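Local structure of Non-atp dependent l-selective hydantoinase (Arthrobacter aurescens, 1GKR) at residues I63-L68 with R74-S79; E80-G85 with L117-A122. The protein hydrolyses the ring of 5-substituted hydantoins, preferring aryl over alkyl derivatives, as a homotetrameric cyclic amidase with two zinc ions in each subunit. All coordinates share one frame; numbering follows the deposited sequence.

Interaction 1 (I63-L68 with R74-S79)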
# COMPACT_ATOMS: atom_id res chain seq x y z
N ILE A 63 35.74 -4.52 -17.88
CA ILE A 63 36.78 -4.74 -18.86
C ILE A 63 37.65 -5.84 -18.26
O ILE A 63 38.25 -6.63 -18.98
CB ILE A 63 37.61 -3.48 -19.12
CG1 ILE A 63 36.77 -2.46 -19.89
CG2 ILE A 63 38.88 -3.83 -19.90
CD1 ILE A 63 37.44 -1.12 -20.08
N ILE A 64 37.67 -5.89 -16.92
CA ILE A 64 38.41 -6.89 -16.14
C ILE A 64 39.90 -6.65 -16.12
O ILE A 64 40.45 -6.25 -15.09
CB ILE A 64 38.18 -8.31 -16.66
CG1 ILE A 64 36.68 -8.59 -16.84
CG2 ILE A 64 38.82 -9.30 -15.68
CD1 ILE A 64 35.97 -9.01 -15.57
N ASP A 65 40.55 -6.93 -17.26
CA ASP A 65 41.99 -6.75 -17.45
C ASP A 65 42.83 -7.47 -16.38
O ASP A 65 42.48 -8.56 -15.94
CB ASP A 65 42.33 -5.25 -17.45
CG ASP A 65 43.62 -4.92 -18.22
OD1 ASP A 65 43.57 -4.88 -19.47
OD2 ASP A 65 44.66 -4.67 -17.57
N MET A 66 43.93 -6.84 -15.98
CA MET A 66 44.84 -7.39 -14.98
C MET A 66 45.35 -8.77 -15.39
O MET A 66 45.56 -9.03 -16.58
CB MET A 66 44.15 -7.43 -13.62
CG MET A 66 43.62 -6.07 -13.20
SD MET A 66 44.85 -4.74 -13.34
CE MET A 66 45.52 -4.75 -11.65
N ASP A 67 45.56 -9.66 -14.42
CA ASP A 67 46.09 -10.99 -14.74
C ASP A 67 45.27 -11.81 -15.73
O ASP A 67 45.74 -12.81 -16.27
CB ASP A 67 46.31 -11.82 -13.46
CG ASP A 67 47.42 -11.27 -12.58
OD1 ASP A 67 48.09 -10.29 -12.99
OD2 ASP A 67 47.62 -11.82 -11.47
N LEU A 68 44.05 -11.37 -15.99
CA LEU A 68 43.19 -12.09 -16.91
C LEU A 68 42.98 -11.32 -18.20
O LEU A 68 42.08 -11.64 -18.98
CB LEU A 68 41.83 -12.33 -16.25
CG LEU A 68 41.85 -12.99 -14.87
CD1 LEU A 68 40.43 -13.06 -14.33
CD2 LEU A 68 42.47 -14.39 -14.97
N ARG A 74 41.04 -6.06 -22.42
CA ARG A 74 42.23 -5.23 -22.24
C ARG A 74 41.82 -3.76 -22.19
O ARG A 74 41.01 -3.31 -23.01
CB ARG A 74 43.21 -5.42 -23.41
CG ARG A 74 43.43 -6.85 -23.88
CD ARG A 74 44.48 -7.56 -23.04
NE ARG A 74 45.78 -6.90 -23.13
CZ ARG A 74 46.49 -6.83 -24.25
NH1 ARG A 74 46.03 -7.39 -25.36
NH2 ARG A 74 47.65 -6.20 -24.25
N PHE A 75 42.39 -2.99 -21.27
CA PHE A 75 42.05 -1.58 -21.19
C PHE A 75 42.21 -0.85 -22.53
O PHE A 75 41.31 -0.12 -22.93
CB PHE A 75 42.88 -0.86 -20.13
CG PHE A 75 42.55 -1.24 -18.72
CD1 PHE A 75 41.22 -1.43 -18.33
CD2 PHE A 75 43.55 -1.38 -17.77
CE1 PHE A 75 40.91 -1.75 -17.00
CE2 PHE A 75 43.24 -1.69 -16.44
CZ PHE A 75 41.93 -1.88 -16.06
N GLU A 76 43.33 -1.05 -23.22
CA GLU A 76 43.57 -0.37 -24.50
C GLU A 76 42.70 -0.84 -25.64
O GLU A 76 42.62 -0.17 -26.66
CB GLU A 76 45.02 -0.47 -24.98
CG GLU A 76 46.02 -0.97 -23.99
CD GLU A 76 45.91 -2.45 -23.77
OE1 GLU A 76 45.84 -3.18 -24.78
OE2 GLU A 76 45.91 -2.87 -22.59
N LEU A 77 42.08 -2.00 -25.50
CA LEU A 77 41.22 -2.46 -26.59
C LEU A 77 39.77 -2.08 -26.36
O LEU A 77 39.19 -1.35 -27.16
CB LEU A 77 41.35 -3.97 -26.77
CG LEU A 77 42.77 -4.39 -27.13
CD1 LEU A 77 42.79 -5.87 -27.47
CD2 LEU A 77 43.25 -3.56 -28.30
N ASP A 78 39.20 -2.57 -25.27
CA ASP A 78 37.81 -2.29 -24.94
C ASP A 78 37.51 -0.80 -24.75
O ASP A 78 36.41 -0.35 -25.07
CB ASP A 78 37.40 -3.07 -23.69
CG ASP A 78 37.52 -4.56 -23.89
OD1 ASP A 78 38.61 -5.01 -24.30
OD2 ASP A 78 36.53 -5.28 -23.63
N SER A 79 38.47 -0.04 -24.22
CA SER A 79 38.19 1.37 -24.05
C SER A 79 38.02 2.03 -25.43
O SER A 79 37.48 3.13 -25.55
CB SER A 79 39.29 2.06 -23.22
OG SER A 79 40.45 2.34 -23.97

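Interaction 2 (E80-G85 with L117-A122)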
# COMPACT_ATOMS: atom_id res chain seq x y z
N GLU A 80 38.47 1.37 -26.49
CA GLU A 80 38.28 1.96 -27.81
C GLU A 80 36.82 1.74 -28.20
O GLU A 80 36.24 2.55 -28.92
CB GLU A 80 39.20 1.32 -28.86
CG GLU A 80 40.66 1.67 -28.69
CD GLU A 80 41.43 1.58 -29.99
OE1 GLU A 80 40.92 0.93 -30.93
OE2 GLU A 80 42.53 2.16 -30.08
N SER A 81 36.24 0.64 -27.73
CA SER A 81 34.84 0.37 -28.01
C SER A 81 34.00 1.45 -27.34
O SER A 81 33.02 1.92 -27.91
CB SER A 81 34.41 -0.99 -27.46
OG SER A 81 34.78 -2.04 -28.33
N ALA A 82 34.40 1.83 -26.13
CA ALA A 82 33.69 2.88 -25.41
C ALA A 82 33.76 4.15 -26.24
O ALA A 82 32.74 4.76 -26.55
CB ALA A 82 34.32 3.11 -24.05
N ALA A 83 34.98 4.55 -26.60
CA ALA A 83 35.17 5.76 -27.39
C ALA A 83 34.27 5.82 -28.61
O ALA A 83 33.61 6.83 -28.82
CB ALA A 83 36.61 5.89 -27.80
N VAL A 84 34.22 4.78 -29.43
CA VAL A 84 33.37 4.89 -30.60
C VAL A 84 31.92 4.79 -30.20
O VAL A 84 31.06 5.31 -30.90
CB VAL A 84 33.67 3.80 -31.67
CG1 VAL A 84 35.14 3.76 -31.95
CG2 VAL A 84 33.17 2.46 -31.22
N GLY A 85 31.66 4.14 -29.08
CA GLY A 85 30.29 3.98 -28.60
C GLY A 85 29.76 5.23 -27.91
O GLY A 85 28.62 5.26 -27.50
N LEU A 117 44.07 3.03 -20.56
CA LEU A 117 42.71 3.41 -20.95
C LEU A 117 42.70 4.58 -21.92
O LEU A 117 43.58 5.45 -21.87
CB LEU A 117 41.89 3.74 -19.72
CG LEU A 117 41.36 2.50 -19.01
CD1 LEU A 117 40.77 2.89 -17.67
CD2 LEU A 117 40.33 1.83 -19.93
N LYS A 118 41.70 4.62 -22.79
CA LYS A 118 41.60 5.70 -23.76
C LYS A 118 40.45 6.68 -23.47
O LYS A 118 40.36 7.73 -24.08
CB LYS A 118 41.47 5.12 -25.18
CG LYS A 118 42.73 4.41 -25.70
CD LYS A 118 42.65 4.29 -27.22
CE LYS A 118 43.96 3.84 -27.85
NZ LYS A 118 44.15 2.37 -27.70
N VAL A 119 39.57 6.32 -22.54
CA VAL A 119 38.49 7.22 -22.14
C VAL A 119 38.70 7.42 -20.63
O VAL A 119 39.49 6.71 -20.02
CB VAL A 119 37.10 6.64 -22.45
CG1 VAL A 119 36.94 6.48 -23.96
CG2 VAL A 119 36.92 5.31 -21.75
N ASP A 120 38.03 8.38 -20.01
CA ASP A 120 38.25 8.60 -18.59
C ASP A 120 37.61 7.50 -17.73
O ASP A 120 36.71 6.79 -18.19
CB ASP A 120 37.76 9.99 -18.18
CG ASP A 120 38.72 11.11 -18.63
OD1 ASP A 120 39.77 10.81 -19.25
OD2 ASP A 120 38.43 12.29 -18.35
N PHE A 121 38.05 7.38 -16.48
CA PHE A 121 37.53 6.32 -15.64
C PHE A 121 37.50 6.62 -14.15
O PHE A 121 38.25 7.45 -13.64
CB PHE A 121 38.38 5.08 -15.84
CG PHE A 121 39.82 5.27 -15.41
CD1 PHE A 121 40.71 5.99 -16.20
CD2 PHE A 121 40.26 4.79 -14.17
CE1 PHE A 121 42.02 6.25 -15.76
CE2 PHE A 121 41.57 5.04 -13.73
CZ PHE A 121 42.45 5.77 -14.52
N ALA A 122 36.62 5.90 -13.46
CA ALA A 122 36.47 5.98 -12.02
C ALA A 122 36.55 4.51 -11.59
O ALA A 122 36.33 3.62 -12.41
CB ALA A 122 35.11 6.56 -11.66

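Interaction 1 (I63-L68 with R74-S79)
Asp65 lies flat over one face of the Phe75 ring, its carboxylate plane tilted 14° from the ring plane and its CB 3.7 Å from the ring centroid, close to the normal, a CH-pi contact. The side chain crosses the ring at about a right angle: CB stands over the ring centre, nearest CZ and CE1, while Asp65 OD2 lies 3.5 Å from Phe75 CD2. With CG anti to the backbone N (chi1 -155°), the carboxylate lies along the ring face with OD1 turned to the first turn of helix 75-85, where it accepts the amide of Phe75 (Phe75 N to Asp65 OD1 2.9 Å) from above the carboxylate plane. Beside it, Ile63 meets the same ring obliquely, CG2 to Phe75 CD1 3.7 Å, and its CG1 lies beside Asp78 CB, the two side chains running in opposite directions. Further out, Asp65 OD2 takes the amide of Met66 (Met66 N to Asp65 OD2 2.8 Å) and a salt bridge from Arg116, which also pairs with Glu76 OE2. At the N-cap position, Arg74 N donates to Asp78 OD1 at 3.2 Å, and Asp78 OD2 goes on to His313. Glu92 receives the amides of Ile63 and Ile64, fixing the loop that follows the zinc ligand His62. An alanine in place of Asp65 would probably leave the Phe75 and Met66 amides without their acceptor and Arg116 without one of its two carboxylates. Asp65 and Glu76 approach to 4.4 Å between OD1 and OE2; Arg116 and the positive N-terminal end of the helix probably make this buried pair of carboxylates tolerable.

Interaction 2 (E80-G85 with L117-A122)
Glu80 and Lys118 join through a salt bridge, Lys118 NZ donating to Glu80 OE2 at 2.9 Å. The ammonium comes to the anti side of that oxygen, 28° out of the carboxylate plane. The two side chains cross at a slant and also touch along their aliphatic parts, Glu80 CG to Lys118 CD 3.6 Å, so this is the close-fitting end of the contact. Lys118 runs extended as far as CE and then bends (chi4 78°), which swings NZ round to the carboxylate; Glu80 stays extended beyond CG to meet it. The far oxygen, OE1, is engaged by Arg406, giving the carboxylate two positive partners, and NZ has a weak hydrogen bond to Glu76 O one turn earlier in the helix.

The other end is apolar and looser. Val119 sets one methyl against each of two successive alanines: CG1 rests on Ala83, 3.8 Å from its N and 3.9 Å from its CB, while CG2 faces Ala82 CB at 4.1 Å. The alanine methyls offer Val119 few atoms, and the backbones lie as far apart here as at the salt bridge, CA to CA 6.4 Å between Ala83 and Val119. Both ends are buried, and the looser one does not open to solvent.

Helix 75-85 thus packs on the turn between helix 103-116 and strand 120-123, within the TIM-barrel type fold of the amidohydrolases. Val439 of strand 438-439 touches both Glu80 and Lys118, Ala82 also leans on Ile87 of strand 87-92, and that strand runs parallel to strand 120-123, pairing with it through the backbone of Asp120.

How the interactions relate
Helix 75-85 serves both contacts: its first turn receives the loop 63-68 in interaction 1, and its later turns pack on 117-122 in interaction 2, the centres lying 11 Å apart. They touch directly where Ser79 OG meets Lys118 N at 2.9 Å, a probable hydrogen bond, and where Leu117 CD2 packs on Ser79 CB at 3.5 Å. Arg116, which pairs with Asp65 and Glu76, ends helix 103-116 just before 117-122, so the chain leads directly from one contact to the other. Interaction 1 is the one near the active site, the Ile63 side chain being about 11 Å from a zinc ion; interaction 2 lies away from the metal centre.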